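Long-range contacts in inactive Zymogen C11 Protease (Parabacteroides distasonis, PDB 6MZO), which probably cleaves peptide bonds as a clostripain-like (family C11) cysteine peptidase once activated, and is seen here as an inactive zymogen: residues A[13-18]-A[200-205]; A[157-162]-A[191-196]; A[48-53]-A[64-69]; A[92-97]-A[151-156]. All blocks are in the same frame, centred on the assembly; numbering follows the deposited sequence.

In the fold
All four contacts build on the large mixed sheet at the heart of an alpha/beta/alpha sandwich. Contact 2 lies deepest, its centre about 8 Å from that of the chain, and every residue touching there is buried; contact 3 is the most peripheral, at about 22 Å. Contacts 1 and 2 both press helix 195-203 and its flanks onto one face of the sheet, while contact 4, on the other side, ties helix 90-103 to the linker leading into strand 155-162. That strand serves contacts 2 and 4, and neighbouring strands join contacts 1 and 3. Their chemistry differs: arginine-to-carbonyl bonds in contact 1, a buried carboxylate in contact 2, strand pairing in contact 3, apolar and aromatic packing in contact 4.

Contact 1 of 4, residues A[13-18]-A[200-205]; sequences RTVLIY and GDMFKK
The guanidinium of Arg13 meets the 200-205 segment with its edge, where three backbone carbonyl oxygens gather, and the Phe203 ring meets the strand with one face and one edge. NH1 uses both of its hydrogens, one on Met202 O (2.8 Å), which it approaches from above the carbonyl plane, and one on Lys204 O (2.8 Å), which it approaches within that plane. NH2 reaches Lys205 O at 2.8 Å along a more bent path (N-H...O 140°), and it also forms a salt bridge with Asp156, so that a charged group in a buried place is well provided for. From just ahead of the strand, Arg13 extends and then bends at chi3 (-57°), which turns the flat head toward the carbonyls. These oxygens belong to the last turn of helix 195-203 and the chain just after it, where carbonyls lack helical N-H partners; an arginine, with several donors in one plane, suits such a place. Strand 14-19 runs in the interior of the sheet of an alpha/beta/alpha sandwich, parallel to both its neighbours, and the helix end lies on one face of that sheet. Over a face of the Phe203 ring sits Val15 CG2, 4.1 Å from the centroid, a CH-pi contact, while Arg13 O lies at the ring edge, 3.5 Å from CE1. Although the CB of Phe203 leaves away from the strand, the ring swings back to it. The flexible thioether of Met202 lies beside the branched chains, with SD 4.2 Å from Val15 CG1 and CE near Ile17 CD1.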
# COMPACT_ATOMS: atom_id res chain seq x y z
N ARG A 13 -11.58 -16.25 7.42
CA ARG A 13 -11.40 -14.98 6.70
C ARG A 13 -11.89 -15.13 5.25
O ARG A 13 -11.73 -16.20 4.63
CB ARG A 13 -9.94 -14.52 6.69
CG ARG A 13 -9.73 -13.11 6.05
CD ARG A 13 -8.36 -12.47 6.46
NE ARG A 13 -8.33 -12.41 7.90
CZ ARG A 13 -7.69 -13.29 8.70
NH1 ARG A 13 -6.81 -14.15 8.19
NH2 ARG A 13 -7.97 -13.28 10.00
N THR A 14 -12.48 -14.06 4.71
CA THR A 14 -12.63 -13.95 3.28
C THR A 14 -11.70 -12.86 2.77
O THR A 14 -11.69 -11.79 3.33
CB THR A 14 -14.09 -13.56 2.91
OG1 THR A 14 -14.94 -14.69 3.11
CG2 THR A 14 -14.24 -13.10 1.50
N VAL A 15 -10.84 -13.19 1.82
CA VAL A 15 -9.93 -12.18 1.23
C VAL A 15 -10.31 -11.92 -0.25
O VAL A 15 -10.56 -12.84 -1.03
CB VAL A 15 -8.48 -12.71 1.29
CG1 VAL A 15 -7.51 -11.71 0.56
CG2 VAL A 15 -8.00 -12.87 2.76
N LEU A 16 -10.37 -10.63 -0.60
CA LEU A 16 -10.57 -10.15 -1.96
C LEU A 16 -9.23 -9.58 -2.44
O LEU A 16 -8.63 -8.74 -1.75
CB LEU A 16 -11.65 -9.03 -2.01
CG LEU A 16 -11.65 -8.26 -3.35
CD1 LEU A 16 -12.12 -9.22 -4.46
CD2 LEU A 16 -12.61 -7.05 -3.16
N ILE A 17 -8.78 -10.11 -3.58
CA ILE A 17 -7.61 -9.52 -4.28
C ILE A 17 -8.17 -8.84 -5.52
O ILE A 17 -8.75 -9.49 -6.42
CB ILE A 17 -6.56 -10.61 -4.61
CG1 ILE A 17 -6.17 -11.45 -3.38
CG2 ILE A 17 -5.36 -9.88 -5.36
CD1 ILE A 17 -4.97 -12.45 -3.65
N TYR A 18 -7.96 -7.51 -5.57
CA TYR A 18 -8.58 -6.67 -6.58
C TYR A 18 -7.51 -6.07 -7.47
O TYR A 18 -6.64 -5.31 -6.97
CB TYR A 18 -9.36 -5.54 -5.88
CG TYR A 18 -10.18 -4.64 -6.75
CD1 TYR A 18 -9.59 -3.59 -7.41
CD2 TYR A 18 -11.54 -4.84 -6.85
CE1 TYR A 18 -10.35 -2.71 -8.23
CE2 TYR A 18 -12.31 -4.00 -7.63
CZ TYR A 18 -11.70 -2.92 -8.33
OH TYR A 18 -12.50 -2.07 -9.08
N GLY A 200 -1.14 -18.85 2.48
CA GLY A 200 -1.51 -19.34 3.82
C GLY A 200 -1.43 -18.27 4.92
O GLY A 200 -2.31 -18.26 5.84
N ASP A 201 -0.42 -17.40 4.88
CA ASP A 201 -0.34 -16.34 5.90
C ASP A 201 -1.55 -15.45 5.88
O ASP A 201 -1.93 -14.96 7.00
CB ASP A 201 0.96 -15.52 5.70
CG ASP A 201 2.21 -16.36 5.98
OD1 ASP A 201 2.17 -17.26 6.84
OD2 ASP A 201 3.26 -16.14 5.30
N MET A 202 -2.15 -15.19 4.71
CA MET A 202 -3.36 -14.32 4.71
C MET A 202 -4.58 -14.98 5.40
O MET A 202 -5.52 -14.27 5.71
CB MET A 202 -3.77 -13.94 3.25
CG MET A 202 -2.70 -13.26 2.55
SD MET A 202 -3.49 -12.92 0.83
CE MET A 202 -2.10 -12.77 -0.23
N PHE A 203 -4.56 -16.30 5.56
CA PHE A 203 -5.76 -17.04 5.97
C PHE A 203 -5.60 -17.69 7.35
O PHE A 203 -6.48 -18.44 7.75
CB PHE A 203 -6.10 -18.08 4.90
CG PHE A 203 -6.79 -17.50 3.72
CD1 PHE A 203 -8.13 -17.19 3.79
CD2 PHE A 203 -6.08 -17.13 2.53
CE1 PHE A 203 -8.79 -16.65 2.73
CE2 PHE A 203 -6.71 -16.58 1.46
CZ PHE A 203 -8.09 -16.28 1.54
N LYS A 204 -4.48 -17.49 8.05
CA LYS A 204 -4.40 -17.92 9.51
C LYS A 204 -5.55 -17.25 10.30
O LYS A 204 -6.06 -16.18 9.92
CB LYS A 204 -3.06 -17.57 10.07
CG LYS A 204 -1.94 -18.44 9.36
CD LYS A 204 -0.56 -18.11 9.91
CE LYS A 204 0.51 -18.82 9.06
NZ LYS A 204 1.90 -18.42 9.56
N LYS A 205 -5.95 -17.90 11.38
CA LYS A 205 -7.10 -17.36 12.14
C LYS A 205 -6.95 -15.89 12.38
O LYS A 205 -7.92 -15.14 12.13
CB LYS A 205 -7.22 -18.16 13.44
CG LYS A 205 -8.52 -17.89 14.20
CD LYS A 205 -8.60 -18.98 15.25
CE LYS A 205 -9.37 -18.45 16.42
NZ LYS A 205 -10.78 -18.30 16.12

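Contact 2 of 4, residues A[157-162]-A[191-196]; sequences FILFDA and NGFPYQ
Gly192 brings its CA to 3.3 Å from Asp161 OD1, a closeness that suits a residue without a side chain, and its positive phi (114°) also favours glycine. Next, the backbone N of Phe193 donates to Asp161 OD2 at 2.9 Å; the bond is almost straight (177°) but comes from above the carboxylate plane. Asp161 places CG opposite its backbone N (chi1 -169°), which carries the carboxylate out to the 191-196 loop. Leu159 CD2 stands over one face of the Phe193 ring, above its centre and 3.6 Å from the centroid, in a CH-pi contact. Leucine's forked end is well shaped for this, CD1 lying along the same ring. Both Leu159 and Asp161 point from strand 155-162 to this side of the sheet. In clan CD peptidases the catalytic histidine and cysteine follow neighbouring parallel strands, probably 109-115 and 155-162 here. Pro194, centre of an inverse gamma turn, redirects the chain into helix 195-203. Tyr195 then reaches back, its hydroxyl donating to the anti lone pair of Asp161 OD2 at 2.6 Å, while its ring packs one face over Phe193 CB. OD2 is gripped by two donors; with OD1 bonded to His116 NE2, both oxygens are tied and the carboxylate's rotation is fixed.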
# COMPACT_ATOMS: atom_id res chain seq x y z
N PHE A 157 -6.54 -6.64 7.48
CA PHE A 157 -5.41 -5.98 6.84
C PHE A 157 -5.79 -5.43 5.48
O PHE A 157 -6.74 -5.93 4.83
CB PHE A 157 -4.21 -6.95 6.66
CG PHE A 157 -4.48 -8.11 5.69
CD1 PHE A 157 -4.27 -8.01 4.33
CD2 PHE A 157 -5.01 -9.36 6.14
CE1 PHE A 157 -4.54 -9.04 3.44
CE2 PHE A 157 -5.28 -10.40 5.21
CZ PHE A 157 -5.05 -10.26 3.89
N ILE A 158 -5.05 -4.37 5.06
CA ILE A 158 -5.08 -4.03 3.64
C ILE A 158 -3.65 -4.15 3.18
O ILE A 158 -2.73 -3.57 3.83
CB ILE A 158 -5.60 -2.58 3.33
CG1 ILE A 158 -7.06 -2.43 3.77
CG2 ILE A 158 -5.40 -2.29 1.83
CD1 ILE A 158 -7.55 -0.90 3.82
N LEU A 159 -3.44 -4.93 2.12
CA LEU A 159 -2.11 -5.10 1.50
C LEU A 159 -2.11 -4.27 0.23
O LEU A 159 -2.88 -4.54 -0.69
CB LEU A 159 -1.88 -6.58 1.21
CG LEU A 159 -0.51 -7.02 0.68
CD1 LEU A 159 -0.47 -8.58 0.59
CD2 LEU A 159 -0.18 -6.52 -0.68
N PHE A 160 -1.28 -3.22 0.23
CA PHE A 160 -1.18 -2.38 -0.99
C PHE A 160 -0.07 -2.91 -1.87
O PHE A 160 1.12 -2.70 -1.57
CB PHE A 160 -0.89 -0.93 -0.60
CG PHE A 160 -2.06 -0.21 0.02
CD1 PHE A 160 -3.16 0.15 -0.75
CD2 PHE A 160 -2.02 0.15 1.38
CE1 PHE A 160 -4.22 0.83 -0.20
CE2 PHE A 160 -3.12 0.87 1.94
CZ PHE A 160 -4.18 1.19 1.13
N ASP A 161 -0.41 -3.60 -2.94
CA ASP A 161 0.60 -4.05 -3.88
C ASP A 161 0.68 -2.96 -4.93
O ASP A 161 0.07 -3.01 -5.99
CB ASP A 161 0.22 -5.47 -4.45
CG ASP A 161 1.37 -6.08 -5.23
OD1 ASP A 161 2.29 -5.35 -5.71
OD2 ASP A 161 1.33 -7.27 -5.51
N ALA A 162 1.47 -1.92 -4.57
CA ALA A 162 1.40 -0.62 -5.26
C ALA A 162 2.64 0.15 -4.83
O ALA A 162 3.31 -0.24 -3.88
CB ALA A 162 0.12 0.16 -4.86
N ASN A 191 6.06 -8.12 -11.00
CA ASN A 191 4.84 -8.76 -10.58
C ASN A 191 4.28 -8.05 -9.35
O ASN A 191 3.08 -7.74 -9.30
CB ASN A 191 5.09 -10.24 -10.29
CG ASN A 191 6.48 -10.49 -9.76
OD1 ASN A 191 7.35 -9.63 -9.86
ND2 ASN A 191 6.70 -11.68 -9.22
N GLY A 192 5.14 -7.72 -8.39
CA GLY A 192 4.57 -7.30 -7.12
C GLY A 192 4.89 -8.31 -5.99
O GLY A 192 6.03 -8.81 -5.94
N PHE A 193 3.93 -8.54 -5.08
CA PHE A 193 4.17 -9.41 -3.94
C PHE A 193 4.37 -10.87 -4.35
O PHE A 193 3.92 -11.32 -5.43
CB PHE A 193 3.03 -9.32 -2.90
CG PHE A 193 3.18 -8.22 -1.93
CD1 PHE A 193 3.18 -6.91 -2.36
CD2 PHE A 193 3.33 -8.51 -0.56
CE1 PHE A 193 3.30 -5.85 -1.39
CE2 PHE A 193 3.47 -7.49 0.38
CZ PHE A 193 3.42 -6.16 -0.03
N PRO A 194 5.05 -11.65 -3.49
CA PRO A 194 5.30 -13.07 -3.82
C PRO A 194 4.11 -13.90 -3.39
O PRO A 194 4.11 -14.57 -2.34
CB PRO A 194 6.56 -13.38 -3.00
CG PRO A 194 6.40 -12.51 -1.73
CD PRO A 194 5.88 -11.17 -2.36
N TYR A 195 3.04 -13.79 -4.18
CA TYR A 195 1.80 -14.45 -3.77
C TYR A 195 2.06 -15.90 -3.59
O TYR A 195 1.38 -16.58 -2.78
CB TYR A 195 0.64 -14.21 -4.80
CG TYR A 195 0.25 -12.74 -4.77
CD1 TYR A 195 -0.50 -12.26 -3.70
CD2 TYR A 195 0.75 -11.85 -5.70
CE1 TYR A 195 -0.82 -10.89 -3.60
CE2 TYR A 195 0.44 -10.46 -5.61
CZ TYR A 195 -0.34 -10.01 -4.53
OH TYR A 195 -0.60 -8.69 -4.41
N GLN A 196 3.04 -16.47 -4.32
CA GLN A 196 3.20 -17.93 -4.21
C GLN A 196 3.71 -18.40 -2.84
O GLN A 196 3.67 -19.63 -2.57
CB GLN A 196 4.15 -18.40 -5.32
CG GLN A 196 5.63 -18.00 -5.10
CD GLN A 196 5.98 -16.55 -5.42
OE1 GLN A 196 5.18 -15.72 -5.88
NE2 GLN A 196 7.27 -16.22 -5.18

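Contact 3 of 4, residues A[48-53]-A[64-69]; sequences GNLLIY and FQLKLE
Ile52 and Phe64 form the tight end of this antiparallel hairpin, and a water held by Leu50 N, Leu66 O and the Gln65 amide marks the looser end. At the tight end the strands form a regular hydrogen-bonded pair: Ile52 N to Phe64 O is 2.8 Å, and Phe64 N to Ile52 O is also 2.8 Å. Phe64 holds CG between its backbone N and carbonyl carbon (chi1 52°), which lays the ring across the neighbouring strand. Ile52 CB stands over that ring, 3.8 Å from the centroid and offset toward the rim, with CG1 and CG2 resting on the same side. Ile52 CG1 also meets Leu66 CD1 at 4.0 Å. Beta-branched isoleucine gives a broad, rigid surface for the flat ring. The segments run antiparallel with a marked twist, their directions 139° apart.

Two residues along, beyond the non-hydrogen-bonded pair Leu51-Gln65, Leu66 N reaches Leu50 O at 3.1 Å. Past this bond a water bridges the strands: it accepts from Leu50 N and from Gln65 NE2 and donates to Leu66 O, the last at 2.7 Å. Gln65, extended from the strand, has the length and the amide donor for this, while its OE1 bonds to Tyr104 OH. Asn49 OD1 stays 4.0 Å from Gln65 NE2, and its ND2 is held by Thr14.

Leu50 and Leu66 rest on Ile40 of helix 26-43. On the other face Leu51 meets Val100 of helix 90-103. Strand 49-54 pairs with strand 14-19, and strand 62-69 is followed by the outermost strand 72-80, whose Gln75 touches Phe64.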
# COMPACT_ATOMS: atom_id res chain seq x y z
N GLY A 48 -10.74 -20.75 4.62
CA GLY A 48 -11.13 -19.39 4.22
C GLY A 48 -11.63 -19.30 2.75
O GLY A 48 -11.56 -20.30 2.01
N ASN A 49 -12.10 -18.11 2.34
CA ASN A 49 -12.57 -17.91 0.95
C ASN A 49 -11.67 -16.96 0.23
O ASN A 49 -11.35 -15.93 0.79
CB ASN A 49 -13.99 -17.35 0.94
CG ASN A 49 -14.94 -18.22 1.68
OD1 ASN A 49 -15.12 -19.40 1.31
ND2 ASN A 49 -15.55 -17.67 2.77
N LEU A 50 -11.28 -17.28 -1.01
CA LEU A 50 -10.39 -16.38 -1.76
C LEU A 50 -11.17 -15.93 -3.02
O LEU A 50 -11.51 -16.78 -3.85
CB LEU A 50 -9.13 -17.08 -2.18
CG LEU A 50 -8.14 -16.16 -2.95
CD1 LEU A 50 -7.63 -14.88 -2.19
CD2 LEU A 50 -7.02 -17.04 -3.40
N LEU A 51 -11.39 -14.61 -3.15
CA LEU A 51 -12.09 -14.03 -4.27
C LEU A 51 -11.13 -13.09 -4.99
O LEU A 51 -10.31 -12.41 -4.36
CB LEU A 51 -13.28 -13.22 -3.77
CG LEU A 51 -14.56 -14.01 -3.40
CD1 LEU A 51 -15.17 -14.50 -4.73
CD2 LEU A 51 -14.36 -15.15 -2.44
N ILE A 52 -11.19 -13.11 -6.33
CA ILE A 52 -10.31 -12.26 -7.20
C ILE A 52 -11.17 -11.44 -8.12
O ILE A 52 -12.15 -11.98 -8.70
CB ILE A 52 -9.40 -13.11 -8.10
CG1 ILE A 52 -8.80 -14.29 -7.35
CG2 ILE A 52 -8.31 -12.28 -8.78
CD1 ILE A 52 -7.75 -13.91 -6.26
N TYR A 53 -10.80 -10.19 -8.33
CA TYR A 53 -11.45 -9.34 -9.34
C TYR A 53 -10.37 -8.96 -10.30
O TYR A 53 -9.26 -8.49 -9.85
CB TYR A 53 -12.06 -8.10 -8.72
CG TYR A 53 -12.59 -7.11 -9.73
CD1 TYR A 53 -13.90 -7.20 -10.20
CD2 TYR A 53 -11.78 -6.05 -10.19
CE1 TYR A 53 -14.39 -6.28 -11.14
CE2 TYR A 53 -12.25 -5.16 -11.14
CZ TYR A 53 -13.55 -5.28 -11.58
OH TYR A 53 -14.00 -4.33 -12.47
N PHE A 64 -14.18 -13.80 -9.46
CA PHE A 64 -14.18 -15.27 -9.46
C PHE A 64 -13.56 -15.76 -8.17
O PHE A 64 -12.76 -15.08 -7.54
CB PHE A 64 -13.45 -15.87 -10.67
CG PHE A 64 -12.01 -15.33 -10.91
CD1 PHE A 64 -11.83 -14.18 -11.66
CD2 PHE A 64 -10.90 -16.03 -10.42
CE1 PHE A 64 -10.53 -13.67 -11.94
CE2 PHE A 64 -9.59 -15.55 -10.67
CZ PHE A 64 -9.41 -14.38 -11.44
N GLN A 65 -13.94 -16.95 -7.78
CA GLN A 65 -13.38 -17.62 -6.62
C GLN A 65 -12.29 -18.59 -7.10
O GLN A 65 -12.37 -19.21 -8.20
CB GLN A 65 -14.53 -18.35 -5.88
CG GLN A 65 -13.95 -19.17 -4.69
CD GLN A 65 -15.06 -19.87 -3.88
OE1 GLN A 65 -16.20 -20.12 -4.37
NE2 GLN A 65 -14.72 -20.18 -2.62
N LEU A 66 -11.25 -18.73 -6.29
CA LEU A 66 -10.28 -19.78 -6.52
C LEU A 66 -10.36 -20.68 -5.34
O LEU A 66 -10.26 -20.19 -4.21
CB LEU A 66 -8.86 -19.25 -6.60
CG LEU A 66 -8.59 -18.42 -7.83
CD1 LEU A 66 -7.14 -17.85 -7.79
CD2 LEU A 66 -8.81 -19.22 -9.15
N LYS A 67 -10.50 -21.96 -5.55
CA LYS A 67 -10.53 -22.86 -4.43
C LYS A 67 -9.79 -24.15 -4.74
O LYS A 67 -9.49 -24.42 -5.85
CB LYS A 67 -11.95 -23.13 -4.01
CG LYS A 67 -12.69 -23.97 -5.00
CD LYS A 67 -14.17 -24.02 -4.71
CE LYS A 67 -14.48 -24.31 -3.27
NZ LYS A 67 -15.93 -24.41 -3.04
N LEU A 68 -9.44 -24.87 -3.70
CA LEU A 68 -8.79 -26.14 -3.84
C LEU A 68 -9.83 -27.23 -3.94
O LEU A 68 -10.72 -27.27 -3.20
CB LEU A 68 -7.92 -26.44 -2.65
CG LEU A 68 -6.44 -26.16 -2.79
CD1 LEU A 68 -5.67 -26.65 -1.59
CD2 LEU A 68 -5.86 -26.72 -4.06
N GLU A 69 -9.64 -28.12 -4.87
CA GLU A 69 -10.53 -29.21 -5.03
C GLU A 69 -9.63 -30.39 -5.30
O GLU A 69 -8.91 -30.39 -6.24
CB GLU A 69 -11.47 -28.91 -6.18
CG GLU A 69 -12.12 -30.05 -6.84
CD GLU A 69 -12.88 -29.62 -8.07
OE1 GLU A 69 -12.50 -30.11 -9.14
OE2 GLU A 69 -13.82 -28.82 -7.93
O HOH W 1 -11.88 -19.91 -2.01

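Contact 4 of 4, residues A[92-97]-A[151-156]; sequences TLTQII and SKYHFD
Tyr153 and Ile97 make the main apolar contact: Ile97 CG2 lies over one face of the phenol ring, 3.6 Å from its centroid and 22° off the normal, a CH-pi interaction. This branch stands anti to the backbone N of Ile97, which carries it out over the ring. The opposite face carries CG of Lys152, the preceding residue, so the ring is sandwiched between two aliphatic groups. Ile97 CD1 touches Tyr153 CE2 as well and meets the edge of the Phe155 ring, 4.1 Å from CZ, so the one residue fills the angle between two aromatics. Thr94 CG2 comes to the edge of the Tyr153 ring, and 3.9 Å from Lys152 CE, which packs on the threonine while NZ turns to Ala149 O.

Polar groups find their partners mainly outside the two segments. Tyr153 OH lies 3.2 Å from Thr94 CB but is hydrogen-bonded to Asp98, one turn further along the same helix, an arrangement that suits a tyrosine with an apolar ring and a polar tip.

Helix 90-103 here lies on the sheet face it shares with helix 143-150: Thr94 and Ile97 touch Ala149 and Leu150, Ile97 also rests on Leu16 of strand 14-19, and Phe155 packs on Leu111 of strand 109-115.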
# COMPACT_ATOMS: atom_id res chain seq x y z
N THR A 92 -16.80 1.11 -7.92
CA THR A 92 -16.70 -0.26 -8.40
C THR A 92 -16.09 -1.12 -7.32
O THR A 92 -16.56 -2.21 -7.03
CB THR A 92 -15.88 -0.35 -9.70
OG1 THR A 92 -16.55 0.37 -10.73
CG2 THR A 92 -15.63 -1.82 -10.07
N LEU A 93 -15.01 -0.62 -6.71
CA LEU A 93 -14.37 -1.35 -5.64
C LEU A 93 -15.36 -1.67 -4.52
O LEU A 93 -15.43 -2.82 -4.10
CB LEU A 93 -13.15 -0.56 -5.13
CG LEU A 93 -12.48 -1.08 -3.87
CD1 LEU A 93 -11.99 -2.53 -4.00
CD2 LEU A 93 -11.29 -0.17 -3.55
N THR A 94 -16.17 -0.71 -4.08
CA THR A 94 -17.04 -1.05 -2.94
C THR A 94 -18.24 -1.89 -3.39
O THR A 94 -18.75 -2.68 -2.61
CB THR A 94 -17.50 0.20 -2.19
OG1 THR A 94 -18.32 1.01 -3.03
CG2 THR A 94 -16.25 1.01 -1.70
N GLN A 95 -18.61 -1.78 -4.66
CA GLN A 95 -19.63 -2.68 -5.25
C GLN A 95 -19.16 -4.16 -5.14
O GLN A 95 -19.92 -5.04 -4.72
CB GLN A 95 -19.88 -2.35 -6.70
CG GLN A 95 -20.83 -3.35 -7.35
CD GLN A 95 -21.02 -3.08 -8.83
OE1 GLN A 95 -20.82 -1.95 -9.29
NE2 GLN A 95 -21.40 -4.13 -9.57
N ILE A 96 -17.90 -4.40 -5.50
CA ILE A 96 -17.32 -5.72 -5.48
C ILE A 96 -17.13 -6.20 -4.03
O ILE A 96 -17.44 -7.35 -3.71
CB ILE A 96 -15.95 -5.74 -6.20
CG1 ILE A 96 -16.12 -5.38 -7.70
CG2 ILE A 96 -15.28 -7.11 -6.03
CD1 ILE A 96 -17.12 -6.28 -8.52
N ILE A 97 -16.64 -5.31 -3.16
CA ILE A 97 -16.46 -5.71 -1.75
C ILE A 97 -17.84 -6.09 -1.18
O ILE A 97 -17.99 -7.11 -0.44
CB ILE A 97 -15.83 -4.56 -0.92
CG1 ILE A 97 -14.39 -4.39 -1.29
CG2 ILE A 97 -15.94 -4.89 0.58
CD1 ILE A 97 -13.86 -3.07 -0.79
N SER A 151 -13.95 3.54 4.28
CA SER A 151 -14.15 3.81 5.70
C SER A 151 -15.35 3.05 6.31
O SER A 151 -15.36 2.85 7.53
CB SER A 151 -14.32 5.32 5.95
OG SER A 151 -15.57 5.74 5.46
N LYS A 152 -16.32 2.59 5.49
CA LYS A 152 -17.46 1.81 5.97
C LYS A 152 -17.18 0.33 6.26
O LYS A 152 -18.09 -0.42 6.67
CB LYS A 152 -18.59 1.87 4.94
CG LYS A 152 -18.21 1.28 3.54
CD LYS A 152 -19.36 1.49 2.50
CE LYS A 152 -18.80 1.89 1.12
NZ LYS A 152 -18.36 3.34 1.02
N TYR A 153 -15.96 -0.11 5.98
CA TYR A 153 -15.57 -1.50 6.24
C TYR A 153 -14.63 -1.67 7.40
O TYR A 153 -14.06 -0.72 7.90
CB TYR A 153 -14.88 -2.12 5.02
CG TYR A 153 -15.72 -2.01 3.78
CD1 TYR A 153 -16.89 -2.74 3.66
CD2 TYR A 153 -15.32 -1.20 2.72
CE1 TYR A 153 -17.69 -2.64 2.53
CE2 TYR A 153 -16.10 -1.09 1.59
CZ TYR A 153 -17.28 -1.82 1.49
OH TYR A 153 -18.04 -1.70 0.36
N HIS A 154 -14.44 -2.93 7.82
CA HIS A 154 -13.32 -3.16 8.67
C HIS A 154 -12.55 -4.38 8.24
O HIS A 154 -13.06 -5.52 8.29
CB HIS A 154 -13.68 -3.34 10.14
CG HIS A 154 -12.47 -3.23 11.01
ND1 HIS A 154 -11.96 -2.00 11.41
CD2 HIS A 154 -11.60 -4.16 11.44
CE1 HIS A 154 -10.85 -2.20 12.10
NE2 HIS A 154 -10.62 -3.50 12.15
N PHE A 155 -11.32 -4.14 7.82
CA PHE A 155 -10.50 -5.25 7.38
C PHE A 155 -9.46 -5.60 8.40
O PHE A 155 -8.96 -4.72 9.08
CB PHE A 155 -9.75 -4.86 6.09
CG PHE A 155 -10.68 -4.58 4.96
CD1 PHE A 155 -11.27 -5.63 4.30
CD2 PHE A 155 -10.96 -3.28 4.58
CE1 PHE A 155 -12.18 -5.43 3.24
CE2 PHE A 155 -11.84 -3.06 3.54
CZ PHE A 155 -12.46 -4.14 2.88
N ASP A 156 -9.10 -6.86 8.50
CA ASP A 156 -7.95 -7.18 9.39
C ASP A 156 -6.68 -6.61 8.80
O ASP A 156 -5.75 -6.24 9.57
CB ASP A 156 -7.81 -8.71 9.55
CG ASP A 156 -8.87 -9.29 10.47
OD1 ASP A 156 -9.81 -8.60 10.89
OD2 ASP A 156 -8.76 -10.47 10.84